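Long-range contact in [PSI+] inducibility protein 3 (Saccharomyces cerevisiae, PDB 1ZX6), which interacts with the actin-assembly factor LAS17, the ubiquitin ligase RSP5 and SUP35, and promotes induction of the [PSI+] prion when overproduced: residues Tyr4-Gln10 with Asn52-Phe58. Sequence-based numbering, arbitrary orientation.
Sequences YVEALYQ and NYVKPAF
V5 CG2 meets V54 CG2 at 3.9 Å in the apolar centre of this contact, where the first and last strands of an SH3 domain, 4-7 and 54-56, pair antiparallel and bring the two ends of the domain together. V54 CG1, anti to its own carbonyl carbon (chi1 -58°), leans over the backbone of A7, while V5 also packs on V27 and L29 of strand 26-32, the neighbour of 4-7 on its other side. Beyond the strands, the 3-10 residue Y53 lays its ring edge against the backbone of Y9 and Q10; CE1 comes to 3.3 Å from Q10 O, and CD1 touches Y9 CB. F11 meets the same ring at a steep tilt. Y9 and Y53 occupy positions that in SH3 domains generally contribute aromatic rings to the proline-rich peptide groove, consistent with such a role here. At the opposite end, Y4 and F58 run side by side with ring planes at 15° but slid apart, so overlap is slight; Y4 CB sits over the centre of the F58 face in a CH-pi contact, 3.7 Å from the ring centroid. The E6 and K55 side chains share the other face of the ladder from A7 and V54, L8 crossing the K55 methylenes at about a right angle. E6 OE1 stays 4.1 Å from K55 NZ, beyond a salt bridge, and takes a hydrogen bond from a water that also donates to P56 O. Reciprocal backbone bonds join E6 and K55, and L8 N donates almost straight to Y53 O. Y4 O accepts from both A57 N and F58 N on one face of its carbonyl plane, and Y4 N donates to the C-terminal carboxylate at F58 OXT, 2.7 Å away with an N-H...O angle of 177°.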
loop_
_atom_site.group_PDB
_atom_site.type_symbol
_atom_site.label_atom_id
_atom_site.label_comp_id
_atom_site.label_asym_id
_atom_site.label_seq_id
_atom_site.Cartn_x
_atom_site.Cartn_y
_atom_site.Cartn_z
ATOM N N TYR A 4 -8.553 1.125 5.942
ATOM C CA TYR A 4 -7.121 1.439 6.050
ATOM C C TYR A 4 -6.341 0.200 6.440
ATOM O O TYR A 4 -6.820 -0.639 7.193
ATOM C CB TYR A 4 -6.855 2.531 7.095
ATOM C CG TYR A 4 -7.148 3.938 6.602
ATOM C CD1 TYR A 4 -8.442 4.360 6.450
ATOM C CD2 TYR A 4 -6.122 4.838 6.330
ATOM C CE1 TYR A 4 -8.739 5.639 6.010
ATOM C CE2 TYR A 4 -6.406 6.123 5.891
ATOM C CZ TYR A 4 -7.712 6.506 5.735
ATOM O OH TYR A 4 -8.007 7.785 5.290
ATOM N N VAL A 5 -5.130 0.102 5.909
ATOM C CA VAL A 5 -4.229 -1.007 6.162
ATOM C C VAL A 5 -2.912 -0.437 6.690
ATOM O O VAL A 5 -2.625 0.747 6.502
ATOM C CB VAL A 5 -4.005 -1.868 4.864
ATOM C CG1 VAL A 5 -5.354 -2.514 4.414
ATOM C CG2 VAL A 5 -3.413 -1.068 3.734
ATOM N N GLU A 6 -2.110 -1.287 7.309
ATOM C CA GLU A 6 -0.813 -0.841 7.857
ATOM C C GLU A 6 0.304 -1.670 7.227
ATOM O O GLU A 6 0.250 -2.902 7.244
ATOM C CB GLU A 6 -0.778 -0.984 9.384
ATOM C CG GLU A 6 0.550 -0.525 9.996
ATOM C CD GLU A 6 0.612 -0.661 11.525
ATOM O OE1 GLU A 6 -0.365 -1.118 12.151
ATOM O OE2 GLU A 6 1.651 -0.283 12.093
ATOM N N ALA A 7 1.348 -0.991 6.739
ATOM C CA ALA A 7 2.535 -1.668 6.175
ATOM C C ALA A 7 3.381 -2.319 7.256
ATOM O O ALA A 7 3.646 -1.721 8.325
ATOM C CB ALA A 7 3.395 -0.678 5.367
ATOM N N LEU A 8 3.755 -3.574 7.001
ATOM C CA LEU A 8 4.543 -4.380 7.933
ATOM C C LEU A 8 5.981 -4.491 7.479
ATOM O O LEU A 8 6.859 -4.815 8.279
ATOM C CB LEU A 8 3.980 -5.790 8.028
ATOM C CG LEU A 8 2.797 -6.088 8.930
ATOM C CD1 LEU A 8 2.341 -7.527 8.707
ATOM C CD2 LEU A 8 3.156 -5.859 10.381
ATOM N N TYR A 9 6.193 -4.264 6.187
ATOM C CA TYR A 9 7.500 -4.446 5.536
ATOM C C TYR A 9 7.732 -3.280 4.557
ATOM O O TYR A 9 6.773 -2.662 4.063
ATOM C CB TYR A 9 7.535 -5.763 4.745
ATOM C CG TYR A 9 7.024 -6.971 5.488
ATOM C CD1 TYR A 9 7.847 -7.714 6.311
ATOM C CD2 TYR A 9 5.706 -7.393 5.322
ATOM C CE1 TYR A 9 7.370 -8.823 6.994
ATOM C CE2 TYR A 9 5.218 -8.494 6.008
ATOM C CZ TYR A 9 6.048 -9.204 6.851
ATOM O OH TYR A 9 5.581 -10.315 7.556
ATOM N N GLN A 10 9.003 -2.987 4.308
ATOM C CA GLN A 10 9.421 -1.880 3.420
ATOM C C GLN A 10 9.279 -2.320 1.963
ATOM O O GLN A 10 9.872 -3.303 1.548
ATOM C CB GLN A 10 10.859 -1.420 3.705
ATOM C CG GLN A 10 11.280 -0.233 2.832
ATOM C CD GLN A 10 12.507 0.497 3.358
ATOM O OE1 GLN A 10 12.675 0.661 4.566
ATOM N NE2 GLN A 10 13.343 0.969 2.451
ATOM N N ASN A 52 0.651 -8.343 0.138
ATOM C CA ASN A 52 1.278 -9.037 1.259
ATOM C C ASN A 52 2.276 -8.172 2.079
ATOM O O ASN A 52 2.852 -8.668 3.054
ATOM C CB ASN A 52 1.924 -10.362 0.813
ATOM C CG ASN A 52 3.147 -10.179 -0.087
ATOM O OD1 ASN A 52 3.376 -9.101 -0.625
ATOM N ND2 ASN A 52 3.952 -11.257 -0.240
ATOM N N TYR A 53 2.447 -6.901 1.710
ATOM C CA TYR A 53 3.211 -5.930 2.519
ATOM C C TYR A 53 2.418 -5.348 3.707
ATOM O O TYR A 53 2.987 -4.680 4.567
ATOM C CB TYR A 53 3.748 -4.786 1.618
ATOM C CG TYR A 53 4.974 -5.180 0.858
ATOM C CD1 TYR A 53 6.257 -4.877 1.349
ATOM C CD2 TYR A 53 4.888 -5.902 -0.326
ATOM C CE1 TYR A 53 7.361 -5.275 0.689
ATOM C CE2 TYR A 53 6.028 -6.325 -0.994
ATOM C CZ TYR A 53 7.260 -5.974 -0.491
ATOM O OH TYR A 53 8.402 -6.385 -1.122
ATOM N N VAL A 54 1.095 -5.563 3.734
ATOM C CA VAL A 54 0.226 -4.904 4.719
ATOM C C VAL A 54 -0.694 -5.832 5.508
ATOM O O VAL A 54 -0.933 -6.969 5.100
ATOM C CB VAL A 54 -0.702 -3.837 4.037
ATOM C CG1 VAL A 54 0.127 -2.790 3.314
ATOM C CG2 VAL A 54 -1.689 -4.482 3.086
ATOM N N LYS A 55 -1.216 -5.313 6.634
ATOM C CA LYS A 55 -2.235 -5.968 7.454
ATOM C C LYS A 55 -3.399 -4.992 7.695
ATOM O O LYS A 55 -3.256 -3.778 7.446
ATOM C CB LYS A 55 -1.657 -6.431 8.803
ATOM C CG LYS A 55 -1.031 -5.315 9.653
ATOM C CD LYS A 55 -0.786 -5.750 11.085
ATOM C CE LYS A 55 -0.323 -4.579 11.965
ATOM N NZ LYS A 55 -0.159 -4.998 13.391
ATOM N N PRO A 56 -4.548 -5.512 8.156
ATOM C CA PRO A 56 -5.680 -4.633 8.466
ATOM C C PRO A 56 -5.331 -3.610 9.549
ATOM O O PRO A 56 -4.492 -3.872 10.428
ATOM C CB PRO A 56 -6.769 -5.600 8.958
ATOM C CG PRO A 56 -6.417 -6.883 8.354
ATOM C CD PRO A 56 -4.902 -6.919 8.402
ATOM N N ALA A 57 -5.938 -2.433 9.449
ATOM C CA ALA A 57 -5.818 -1.428 10.494
ATOM C C ALA A 57 -7.203 -1.006 10.973
ATOM O O ALA A 57 -7.531 -1.160 12.142
ATOM C CB ALA A 57 -5.032 -0.220 10.001
ATOM N N PHE A 58 -8.021 -0.475 10.060
ATOM C CA PHE A 58 -9.399 -0.113 10.383
ATOM C C PHE A 58 -10.257 0.135 9.161
ATOM O O PHE A 58 -11.440 0.481 9.312
ATOM C CB PHE A 58 -9.485 1.080 11.342
ATOM C CG PHE A 58 -8.779 2.315 10.856
ATOM C CD1 PHE A 58 -9.475 3.292 10.169
ATOM C CD2 PHE A 58 -7.440 2.524 11.131
ATOM C CE1 PHE A 58 -8.846 4.451 9.742
ATOM C CE2 PHE A 58 -6.805 3.684 10.692
ATOM C CZ PHE A 58 -7.524 4.643 10.000
ATOM O OXT PHE A 58 -9.839 -0.110 8.031
HETATM O O HOH W 1 -2.681 -2.047 12.151
#